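Local coordinates for periplasmic sugar-binding protein (Chloroflexus aurantiacus, PDB 4RXU), which binds D-glucose in the cleft between its two lobes and probably serves as the solute-binding component of an ABC-type sugar transporter, at residues 42-47 with 276-281; 53-58 with 303-308; 297-302 with 355-360. All blocks are in the same frame, centred on the assembly; numbering follows the deposited sequence.

Contact 1 (42-47 with 276-281). With BGC (beta-D-glucopyranose), chain C.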
loop_
_atom_site.group_PDB
_atom_site.type_symbol
_atom_site.label_atom_id
_atom_site.label_comp_id
_atom_site.label_asym_id
_atom_site.label_seq_id
_atom_site.Cartn_x
_atom_site.Cartn_y
_atom_site.Cartn_z
ATOM N N GLU A 42 -1.293 -0.093 -11.749
ATOM C CA GLU A 42 -0.519 -0.296 -10.527
ATOM C C GLU A 42 -0.409 -1.789 -10.346
ATOM O O GLU A 42 -1.435 -2.456 -10.274
ATOM C CB GLU A 42 -1.203 0.346 -9.308
ATOM C CG GLU A 42 -1.294 1.872 -9.368
ATOM C CD GLU A 42 -2.198 2.468 -8.297
ATOM O OE1 GLU A 42 -2.466 1.815 -7.246
ATOM O OE2 GLU A 42 -2.628 3.625 -8.519
ATOM N N PRO A 43 0.823 -2.320 -10.268
ATOM C CA PRO A 43 0.952 -3.792 -10.286
ATOM C C PRO A 43 0.195 -4.523 -9.170
ATOM O O PRO A 43 -0.239 -5.649 -9.342
ATOM C CB PRO A 43 2.455 -4.006 -10.109
ATOM C CG PRO A 43 3.073 -2.803 -10.705
ATOM C CD PRO A 43 2.112 -1.656 -10.521
ATOM N N ARG A 44 0.037 -3.855 -8.028
ATOM C CA ARG A 44 -0.589 -4.455 -6.857
ATOM C C ARG A 44 -1.898 -5.137 -7.231
ATOM O O ARG A 44 -2.136 -6.272 -6.819
ATOM C CB ARG A 44 -0.841 -3.405 -5.767
ATOM C CG ARG A 44 -1.778 -3.844 -4.641
ATOM C CD ARG A 44 -1.339 -5.087 -3.879
ATOM N NE ARG A 44 -2.499 -5.623 -3.184
ATOM C CZ ARG A 44 -3.001 -5.190 -2.030
ATOM N NH1 ARG A 44 -4.144 -5.712 -1.585
ATOM N NH2 ARG A 44 -2.390 -4.267 -1.297
ATOM N N TRP A 45 -2.728 -4.446 -8.028
ATOM C CA TRP A 45 -4.095 -4.945 -8.261
ATOM C C TRP A 45 -4.153 -6.160 -9.171
ATOM O O TRP A 45 -5.145 -6.878 -9.159
ATOM C CB TRP A 45 -5.068 -3.835 -8.709
ATOM C CG TRP A 45 -4.847 -2.666 -7.824
ATOM C CD1 TRP A 45 -4.279 -1.498 -8.173
ATOM C CD2 TRP A 45 -4.982 -2.635 -6.391
ATOM N NE1 TRP A 45 -4.080 -0.708 -7.059
ATOM C CE2 TRP A 45 -4.510 -1.391 -5.956
ATOM C CE3 TRP A 45 -5.478 -3.529 -5.444
ATOM C CZ2 TRP A 45 -4.489 -1.031 -4.620
ATOM C CZ3 TRP A 45 -5.468 -3.165 -4.122
ATOM C CH2 TRP A 45 -4.981 -1.933 -3.721
ATOM N N ILE A 46 -3.091 -6.394 -9.926
ATOM C CA ILE A 46 -2.944 -7.628 -10.675
ATOM C C ILE A 46 -2.809 -8.816 -9.715
ATOM O O ILE A 46 -3.361 -9.888 -9.978
ATOM C CB ILE A 46 -1.749 -7.536 -11.648
ATOM C CG1 ILE A 46 -1.833 -6.274 -12.522
ATOM C CG2 ILE A 46 -1.697 -8.766 -12.529
ATOM C CD1 ILE A 46 -3.077 -6.146 -13.366
ATOM N N GLN A 47 -2.108 -8.618 -8.595
ATOM C CA GLN A 47 -2.020 -9.671 -7.580
ATOM C C GLN A 47 -3.422 -10.002 -7.061
ATOM O O GLN A 47 -3.847 -11.165 -7.041
ATOM C CB GLN A 47 -1.122 -9.283 -6.421
ATOM C CG GLN A 47 0.348 -9.048 -6.749
ATOM C CD GLN A 47 1.198 -9.183 -5.496
ATOM O OE1 GLN A 47 1.112 -10.199 -4.778
ATOM N NE2 GLN A 47 2.002 -8.166 -5.208
ATOM N N GLY A 276 10.268 -1.030 0.786
ATOM C CA GLY A 276 9.207 -1.290 -0.193
ATOM C C GLY A 276 8.064 -2.068 0.428
ATOM O O GLY A 276 8.018 -2.270 1.629
ATOM N N GLN A 277 7.103 -2.449 -0.401
ATOM C CA GLN A 277 6.048 -3.358 0.015
ATOM C C GLN A 277 5.361 -3.956 -1.201
ATOM O O GLN A 277 5.407 -3.372 -2.276
ATOM C CB GLN A 277 4.984 -2.671 0.880
ATOM C CG GLN A 277 4.088 -1.709 0.125
ATOM C CD GLN A 277 3.035 -1.108 1.026
ATOM O OE1 GLN A 277 2.177 -1.815 1.561
ATOM N NE2 GLN A 277 3.101 0.199 1.210
ATOM N N ASP A 278 4.754 -5.119 -0.953
ATOM C CA ASP A 278 3.877 -5.891 -1.863
ATOM C C ASP A 278 4.549 -7.185 -2.345
ATOM O O ASP A 278 3.883 -8.052 -2.905
ATOM C CB ASP A 278 3.434 -5.104 -3.102
ATOM C CG ASP A 278 2.524 -3.908 -2.787
ATOM O OD1 ASP A 278 1.987 -3.780 -1.663
ATOM O OD2 ASP A 278 2.317 -3.112 -3.729
ATOM N N ALA A 279 5.868 -7.310 -2.147
ATOM C CA ALA A 279 6.594 -8.504 -2.603
ATOM C C ALA A 279 6.331 -8.788 -4.085
ATOM O O ALA A 279 6.151 -9.933 -4.500
ATOM C CB ALA A 279 6.289 -9.721 -1.735
ATOM N N GLU A 280 6.359 -7.735 -4.891
ATOM C CA GLU A 280 6.310 -7.904 -6.337
ATOM C C GLU A 280 7.525 -8.739 -6.766
ATOM O O GLU A 280 8.613 -8.588 -6.229
ATOM C CB GLU A 280 6.285 -6.544 -7.044
ATOM C CG GLU A 280 4.989 -5.741 -6.771
ATOM C CD GLU A 280 3.720 -6.305 -7.419
ATOM O OE1 GLU A 280 3.821 -7.113 -8.375
ATOM O OE2 GLU A 280 2.609 -5.927 -6.978
ATOM N N LYS A 281 7.335 -9.598 -7.762
ATOM C CA LYS A 281 8.385 -10.525 -8.181
ATOM C C LYS A 281 9.681 -9.802 -8.518
ATOM O O LYS A 281 10.757 -10.236 -8.113
ATOM C CB LYS A 281 7.903 -11.416 -9.325
ATOM C CG LYS A 281 6.821 -12.384 -8.865
ATOM C CD LYS A 281 6.324 -13.283 -9.979
ATOM C CE LYS A 281 5.204 -14.196 -9.548
ATOM N NZ LYS A 281 4.767 -15.051 -10.687
HETATM C C2 BGC C . -1.781 -0.702 -1.546
HETATM C C3 BGC C . -0.337 -1.064 -1.832
HETATM C C4 BGC C . 0.008 -0.661 -3.258
HETATM C C5 BGC C . -0.354 0.802 -3.522
HETATM C C6 BGC C . -0.186 1.214 -4.967
HETATM C C1 BGC C . -1.840 0.802 -1.750
HETATM O O1 BGC C . -3.041 1.361 -1.305
HETATM O O2 BGC C . -2.108 -1.076 -0.203
HETATM O O3 BGC C . -0.189 -2.469 -1.644
HETATM O O4 BGC C . 1.435 -0.764 -3.427
HETATM O O5 BGC C . -1.694 1.055 -3.148
HETATM O O6 BGC C . -0.826 0.298 -5.860
HETATM O O HOH W 1 1.584 -7.589 -9.975
#
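Gln-47 reaches across to the loop 276-281 and spends its NE2 on two acceptors at once. One hydrogen bond, 3.0 Å long, runs from Gln-47 NE2 to the backbone O of Asp-278 and is nearly straight (171°). The other runs from the same NE2 to OE2 of Glu-280 at 2.9 Å; this oxygen lies close to the amide plane of Gln-47 but is itself met from above its carboxylate, so the two flat groups stand almost perpendicular. The Glu-280 chain, bent at chi2 (-70°), folds its carboxylate against the ring of Pro-43, and one water links its OE1 to Pro-43 O. Gln-47 OE1 is taken by the hydroxyl of Tyr-357, and an alanine in place of Gln-47 would probably leave that hydroxyl, the Asp-278 carbonyl and Glu-280 OE2 each short of a partner.

Glucose fills the other side of the contact. Asp-278 splits its carboxylate between two hydroxyls, OD1 accepting from glucose O3 at 2.5 Å and OD2 from O4 at the same distance. Arg-44, turned at chi2 (58°), brings its NH2 to glucose O3 at 2.9 Å, with O3 at the guanidinium edge; Trp-45 lies over one guanidinium face, and Asp-48 and Asp-118 hold the group by salt bridges. Glu-42 OE1 accepts from glucose O6 at 2.6 Å and also from Trp-45 NE1. Direct bonds between the two segments, beside a sugar gripped from both, are consistent with the ligand-bound, closed interlobe cleft of periplasmic sugar-binding proteins.

Contact 2 (53-58 with 303-308)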
loop_
_atom_site.group_PDB
_atom_site.type_symbol
_atom_site.label_atom_id
_atom_site.label_comp_id
_atom_site.label_asym_id
_atom_site.label_seq_id
_atom_site.Cartn_x
_atom_site.Cartn_y
_atom_site.Cartn_z
ATOM N N ARG A 53 -9.390 -14.579 -8.574
ATOM C CA ARG A 53 -9.761 -15.606 -9.566
ATOM C C ARG A 53 -9.417 -17.001 -9.075
ATOM O O ARG A 53 -10.228 -17.915 -9.182
ATOM C CB ARG A 53 -9.091 -15.329 -10.902
ATOM C CG ARG A 53 -9.780 -14.185 -11.626
ATOM C CD ARG A 53 -9.290 -14.006 -13.054
ATOM N NE ARG A 53 -9.483 -12.628 -13.528
ATOM C CZ ARG A 53 -10.660 -12.034 -13.753
ATOM N NH1 ARG A 53 -11.806 -12.672 -13.556
ATOM N NH2 ARG A 53 -10.695 -10.769 -14.172
ATOM N N GLU A 54 -8.231 -17.160 -8.498
ATOM C CA GLU A 54 -7.857 -18.471 -7.927
ATOM C C GLU A 54 -8.814 -18.917 -6.813
ATOM O O GLU A 54 -9.251 -20.055 -6.771
ATOM C CB GLU A 54 -6.413 -18.466 -7.443
ATOM C CG GLU A 54 -5.429 -18.375 -8.619
ATOM C CD GLU A 54 -3.999 -18.052 -8.225
ATOM O OE1 GLU A 54 -3.745 -17.724 -7.050
ATOM O OE2 GLU A 54 -3.119 -18.109 -9.122
ATOM N N ALA A 55 -9.143 -18.004 -5.914
ATOM C CA ALA A 55 -10.005 -18.348 -4.761
ATOM C C ALA A 55 -11.423 -18.639 -5.212
ATOM O O ALA A 55 -12.061 -19.563 -4.720
ATOM C CB ALA A 55 -9.992 -17.231 -3.714
ATOM N N LEU A 56 -11.898 -17.856 -6.167
ATOM C CA LEU A 56 -13.234 -18.029 -6.701
ATOM C C LEU A 56 -13.332 -19.369 -7.445
ATOM O O LEU A 56 -14.313 -20.109 -7.263
ATOM C CB LEU A 56 -13.611 -16.838 -7.604
ATOM C CG LEU A 56 -13.749 -15.480 -6.894
ATOM C CD1 LEU A 56 -13.865 -14.369 -7.928
ATOM C CD2 LEU A 56 -14.925 -15.499 -5.932
ATOM N N GLN A 57 -12.301 -19.694 -8.234
ATOM C CA GLN A 57 -12.239 -20.978 -8.959
ATOM C C GLN A 57 -12.285 -22.139 -7.966
ATOM O O GLN A 57 -13.013 -23.098 -8.173
ATOM C CB GLN A 57 -10.982 -21.100 -9.847
ATOM C CG GLN A 57 -10.915 -22.448 -10.582
ATOM C CD GLN A 57 -9.927 -22.472 -11.741
ATOM O OE1 GLN A 57 -9.366 -21.441 -12.129
ATOM N NE2 GLN A 57 -9.710 -23.660 -12.304
ATOM N N GLN A 58 -11.513 -22.029 -6.884
ATOM C CA GLN A 58 -11.362 -23.103 -5.861
ATOM C C GLN A 58 -12.708 -23.409 -5.234
ATOM O O GLN A 58 -13.079 -24.560 -5.011
ATOM C CB GLN A 58 -10.457 -22.660 -4.693
ATOM C CG GLN A 58 -9.020 -23.135 -4.635
ATOM C CD GLN A 58 -8.829 -24.658 -4.595
ATOM O OE1 GLN A 58 -7.861 -25.162 -5.162
ATOM N NE2 GLN A 58 -9.736 -25.393 -3.935
ATOM N N LEU A 303 -6.118 -11.550 2.320
ATOM C CA LEU A 303 -6.993 -10.407 2.114
ATOM C C LEU A 303 -8.187 -10.846 1.258
ATOM O O LEU A 303 -9.350 -10.555 1.577
ATOM C CB LEU A 303 -6.225 -9.269 1.442
ATOM C CG LEU A 303 -6.857 -7.883 1.652
ATOM C CD1 LEU A 303 -6.595 -7.362 3.054
ATOM C CD2 LEU A 303 -6.364 -6.881 0.622
ATOM N N VAL A 304 -7.892 -11.564 0.175
ATOM C CA VAL A 304 -8.917 -12.052 -0.717
ATOM C C VAL A 304 -9.890 -12.962 0.027
ATOM O O VAL A 304 -11.113 -12.821 -0.095
ATOM C CB VAL A 304 -8.272 -12.768 -1.921
ATOM C CG1 VAL A 304 -9.226 -13.761 -2.574
ATOM C CG2 VAL A 304 -7.757 -11.735 -2.922
ATOM N N GLN A 305 -9.356 -13.925 0.775
ATOM C CA GLN A 305 -10.240 -14.867 1.477
ATOM C C GLN A 305 -11.083 -14.151 2.524
ATOM O O GLN A 305 -12.246 -14.469 2.694
ATOM C CB GLN A 305 -9.472 -16.033 2.099
ATOM C CG GLN A 305 -10.304 -17.316 2.195
ATOM C CD GLN A 305 -10.663 -17.889 0.827
ATOM O OE1 GLN A 305 -9.836 -17.931 -0.095
ATOM N NE2 GLN A 305 -11.898 -18.323 0.688
ATOM N N ASP A 306 -10.487 -13.178 3.225
ATOM C CA ASP A 306 -11.225 -12.387 4.218
ATOM C C ASP A 306 -12.412 -11.690 3.577
ATOM O O ASP A 306 -13.509 -11.681 4.114
ATOM C CB ASP A 306 -10.317 -11.385 4.922
ATOM C CG ASP A 306 -9.498 -12.011 6.018
ATOM O OD1 ASP A 306 -9.724 -13.194 6.379
ATOM O OD2 ASP A 306 -8.630 -11.282 6.534
ATOM N N ALA A 307 -12.193 -11.162 2.383
ATOM C CA ALA A 307 -13.271 -10.491 1.635
ATOM C C ALA A 307 -14.347 -11.466 1.148
ATOM O O ALA A 307 -15.547 -11.174 1.206
ATOM C CB ALA A 307 -12.701 -9.724 0.453
ATOM N N ILE A 308 -13.910 -12.601 0.636
ATOM C CA ILE A 308 -14.860 -13.601 0.149
ATOM C C ILE A 308 -15.685 -14.101 1.342
ATOM O O ILE A 308 -16.911 -14.206 1.273
ATOM C CB ILE A 308 -14.159 -14.755 -0.590
ATOM C CG1 ILE A 308 -13.533 -14.248 -1.893
ATOM C CG2 ILE A 308 -15.160 -15.890 -0.867
ATOM C CD1 ILE A 308 -12.551 -15.220 -2.528
HETATM O O HOH W 2 -11.562 -20.289 -2.106
#
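The amide of Gln-305 is the one flat group that meets the opposite helix here: its OE1 lies 3.7 Å from Ala-55 CB, while its NE2 makes a weak hydrogen bond to a water that also donates to the backbone O of Ala-55. No ring takes part, and the rest of the contact is aliphatic. Ala-55 points its methyl at helix 303-308, where it is met by Val-304 CG1 at 3.7 Å and by Ile-308 CD1 at 3.5 Å, the latter tighter than usual for two carbons. With its CG1 anti to the carbonyl carbon (chi1 -67°), Ile-308 sends CD1 out to this methyl and, more loosely, to Leu-56 CD2, 4.2 Å away. The alanine methyl thus sits among Val-304, Gln-305 and Ile-308. The axes of the two short segments cross at -50° and approach to 10.1 Å, an angle consistent with i±4 ridges-into-grooves packing. Around the crossing, Leu-56 and Ile-308 both reach Tyr-61 of strand 61-67, and Val-304 touches Tyr-117 of strand 113-117. Both helices pack on the sheet that contains these two strands, with Phe-52, on the preceding turn of helix 44-59, also packed on Val-304.

Contact 3 (297-302 with 355-360). With BGC (beta-D-glucopyranose), chain C.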
loop_
_atom_site.group_PDB
_atom_site.type_symbol
_atom_site.label_atom_id
_atom_site.label_comp_id
_atom_site.label_asym_id
_atom_site.label_seq_id
_atom_site.Cartn_x
_atom_site.Cartn_y
_atom_site.Cartn_z
ATOM N N PHE A 297 5.797 -7.788 3.160
ATOM C CA PHE A 297 4.958 -8.804 2.530
ATOM C C PHE A 297 3.566 -8.708 3.118
ATOM O O PHE A 297 3.399 -8.797 4.323
ATOM C CB PHE A 297 5.538 -10.197 2.804
ATOM C CG PHE A 297 4.631 -11.348 2.430
ATOM C CD1 PHE A 297 4.044 -11.410 1.168
ATOM C CD2 PHE A 297 4.366 -12.370 3.333
ATOM C CE1 PHE A 297 3.222 -12.466 0.829
ATOM C CE2 PHE A 297 3.541 -13.435 2.984
ATOM C CZ PHE A 297 2.964 -13.468 1.737
ATOM N N LYS A 298 2.583 -8.528 2.243
ATOM C CA LYS A 298 1.168 -8.463 2.588
ATOM C C LYS A 298 0.476 -9.616 1.862
ATOM O O LYS A 298 0.401 -9.610 0.634
ATOM C CB LYS A 298 0.584 -7.100 2.187
ATOM C CG LYS A 298 1.464 -5.913 2.589
ATOM C CD LYS A 298 0.777 -4.571 2.634
ATOM C CE LYS A 298 0.119 -4.229 1.318
ATOM N NZ LYS A 298 -0.312 -2.802 1.347
ATOM N N ASP A 299 0.058 -10.638 2.605
ATOM C CA ASP A 299 -0.406 -11.862 1.984
ATOM C C ASP A 299 -1.787 -11.641 1.389
ATOM O O ASP A 299 -2.799 -11.731 2.068
ATOM C CB ASP A 299 -0.384 -13.015 3.001
ATOM C CG ASP A 299 -0.552 -14.371 2.367
ATOM O OD1 ASP A 299 -1.117 -14.456 1.245
ATOM O OD2 ASP A 299 -0.112 -15.356 3.003
ATOM N N VAL A 300 -1.789 -11.338 0.095
ATOM C CA VAL A 300 -3.017 -11.086 -0.651
ATOM C C VAL A 300 -3.957 -12.282 -0.642
ATOM O O VAL A 300 -5.166 -12.123 -0.770
ATOM C CB VAL A 300 -2.689 -10.601 -2.091
ATOM C CG1 VAL A 300 -3.959 -10.431 -2.914
ATOM C CG2 VAL A 300 -1.930 -9.279 -2.063
ATOM N N ARG A 301 -3.435 -13.491 -0.485
ATOM C CA ARG A 301 -4.337 -14.643 -0.333
ATOM C C ARG A 301 -5.267 -14.491 0.876
ATOM O O ARG A 301 -6.451 -14.826 0.820
ATOM C CB ARG A 301 -3.550 -15.959 -0.188
ATOM C CG ARG A 301 -2.585 -16.214 -1.325
ATOM C CD ARG A 301 -1.722 -17.422 -1.055
ATOM N NE ARG A 301 -0.876 -17.214 0.106
ATOM C CZ ARG A 301 -0.007 -18.096 0.573
ATOM N NH1 ARG A 301 0.123 -19.285 -0.018
ATOM N NH2 ARG A 301 0.706 -17.792 1.651
ATOM N N THR A 302 -4.716 -13.957 1.967
ATOM C CA THR A 302 -5.516 -13.753 3.171
ATOM C C THR A 302 -6.537 -12.630 2.966
ATOM O O THR A 302 -7.678 -12.746 3.389
ATOM C CB THR A 302 -4.635 -13.418 4.380
ATOM O OG1 THR A 302 -3.644 -14.451 4.519
ATOM C CG2 THR A 302 -5.452 -13.310 5.675
ATOM N N SER A 355 5.823 -20.581 2.481
ATOM C CA SER A 355 4.420 -20.206 2.658
ATOM C C SER A 355 3.530 -20.546 1.455
ATOM O O SER A 355 2.310 -20.412 1.523
ATOM C CB SER A 355 4.333 -18.714 2.884
ATOM O OG SER A 355 4.734 -18.012 1.701
ATOM N N GLY A 356 4.136 -20.926 0.345
ATOM C CA GLY A 356 3.393 -21.176 -0.882
ATOM C C GLY A 356 2.988 -19.979 -1.713
ATOM O O GLY A 356 2.335 -20.142 -2.736
ATOM N N TYR A 357 3.386 -18.784 -1.299
ATOM C CA TYR A 357 2.971 -17.595 -2.016
ATOM C C TYR A 357 3.476 -17.606 -3.452
ATOM O O TYR A 357 2.698 -17.407 -4.417
ATOM C CB TYR A 357 3.451 -16.340 -1.297
ATOM C CG TYR A 357 2.697 -15.087 -1.683
ATOM C CD1 TYR A 357 1.439 -14.861 -1.190
ATOM C CD2 TYR A 357 3.242 -14.141 -2.555
ATOM C CE1 TYR A 357 0.706 -13.727 -1.530
ATOM C CE2 TYR A 357 2.541 -12.991 -2.865
ATOM C CZ TYR A 357 1.257 -12.789 -2.345
ATOM O OH TYR A 357 0.527 -11.629 -2.615
ATOM N N TYR A 358 4.768 -17.892 -3.584
ATOM C CA TYR A 358 5.410 -18.011 -4.884
ATOM C C TYR A 358 6.169 -19.312 -5.009
ATOM O O TYR A 358 6.669 -19.825 -4.031
ATOM C CB TYR A 358 6.426 -16.896 -5.127
ATOM C CG TYR A 358 5.880 -15.485 -5.214
ATOM C CD1 TYR A 358 4.742 -15.200 -5.944
ATOM C CD2 TYR A 358 6.530 -14.441 -4.603
ATOM C CE1 TYR A 358 4.270 -13.908 -6.066
ATOM C CE2 TYR A 358 6.046 -13.132 -4.716
ATOM C CZ TYR A 358 4.920 -12.880 -5.461
ATOM O OH TYR A 358 4.417 -11.593 -5.586
ATOM N N SER A 359 6.277 -19.809 -6.232
ATOM C CA SER A 359 7.191 -20.907 -6.520
ATOM C C SER A 359 8.631 -20.402 -6.550
ATOM O O SER A 359 8.924 -19.316 -7.069
ATOM C CB SER A 359 6.826 -21.569 -7.841
ATOM O OG SER A 359 7.840 -22.486 -8.253
ATOM N N ALA A 360 9.544 -21.201 -5.995
ATOM C CA ALA A 360 10.968 -20.863 -6.051
ATOM C C ALA A 360 11.457 -20.654 -7.489
ATOM O O ALA A 360 12.384 -19.871 -7.730
ATOM C CB ALA A 360 11.790 -21.957 -5.395
HETATM C C2 BGC C . -1.781 -0.702 -1.546
HETATM C C3 BGC C . -0.337 -1.064 -1.832
HETATM C C4 BGC C . 0.008 -0.661 -3.258
HETATM C C5 BGC C . -0.354 0.802 -3.522
HETATM C C6 BGC C . -0.186 1.214 -4.967
HETATM C C1 BGC C . -1.840 0.802 -1.750
HETATM O O1 BGC C . -3.041 1.361 -1.305
HETATM O O2 BGC C . -2.108 -1.076 -0.203
HETATM O O3 BGC C . -0.189 -2.469 -1.644
HETATM O O4 BGC C . 1.435 -0.764 -3.427
HETATM O O5 BGC C . -1.694 1.055 -3.148
HETATM O O6 BGC C . -0.826 0.298 -5.860
HETATM O O HOH W 3 -0.902 -20.452 -2.249
#
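Phe-297 and Tyr-357 each set CG anti to the backbone N (chi1 169° and -160°), and these torsions carry the two rings together in a T-shaped pair. The CE1-CZ edge of Phe-297 points into the face of Tyr-357, with ring centroids 4.7 Å apart and planes at 79°. Beyond the ring, Tyr-357 OH, already engaged by Gln-47, lies 3.4 Å from Val-300 CB. Arg-301 passes the Tyr-357 edge, its guanidinium perpendicular to that ring, and is fixed from two directions. Side-on, NE and NH2 grip the carboxylate of Asp-299, the N-cap of the helix, with NH2 2.9 Å from OD2 in a salt bridge. End-on, NH1 and NH2 converge on one backbone oxygen, Ser-355 O, at 2.9 and 3.1 Å. Gly-356 leaves the helix with positive phi, where a CB would press on Ser-355 O and Arg-301 NH1. Lys-298 points away, donating from NZ to glucose O2 at 2.9 Å, to O3 and to Gln-277 OE1. The contact fastens the turn after helix 348-354 to the junction of strand 295-298 and helix 300-315. Phe-297 packs on Leu-352 and on Val-343 of the antiparallel neighbour strand 332-343, while Arg-51 of helix 44-59 makes a cation-pi contact with Tyr-357.

How the contacts relate
The three contacts show how chemistry follows position. Contact 1, centred about 9 Å from the middle of the chain, is polar and sugar-filled; contact 2, about 19 Å out, is nonetheless a buried, almost wholly apolar helix crossing; contact 3, partly buried like contact 1, mixes an aromatic pair with a charged network about 16 Å from the centre of the chain. Contacts 1 and 2 share helix 44-59, its start facing glucose and its later turns facing helix 300-315, which contacts 2 and 3 share in turn. Contacts 1 and 3 both touch glucose and are joined directly: Ala-279 O and Tyr-358 OH, 2.6 Å apart, probably form a hydrogen bond. Arg-44 NH1 packs on Leu-303 CD2, where segment 42-47 meets segment 303-308.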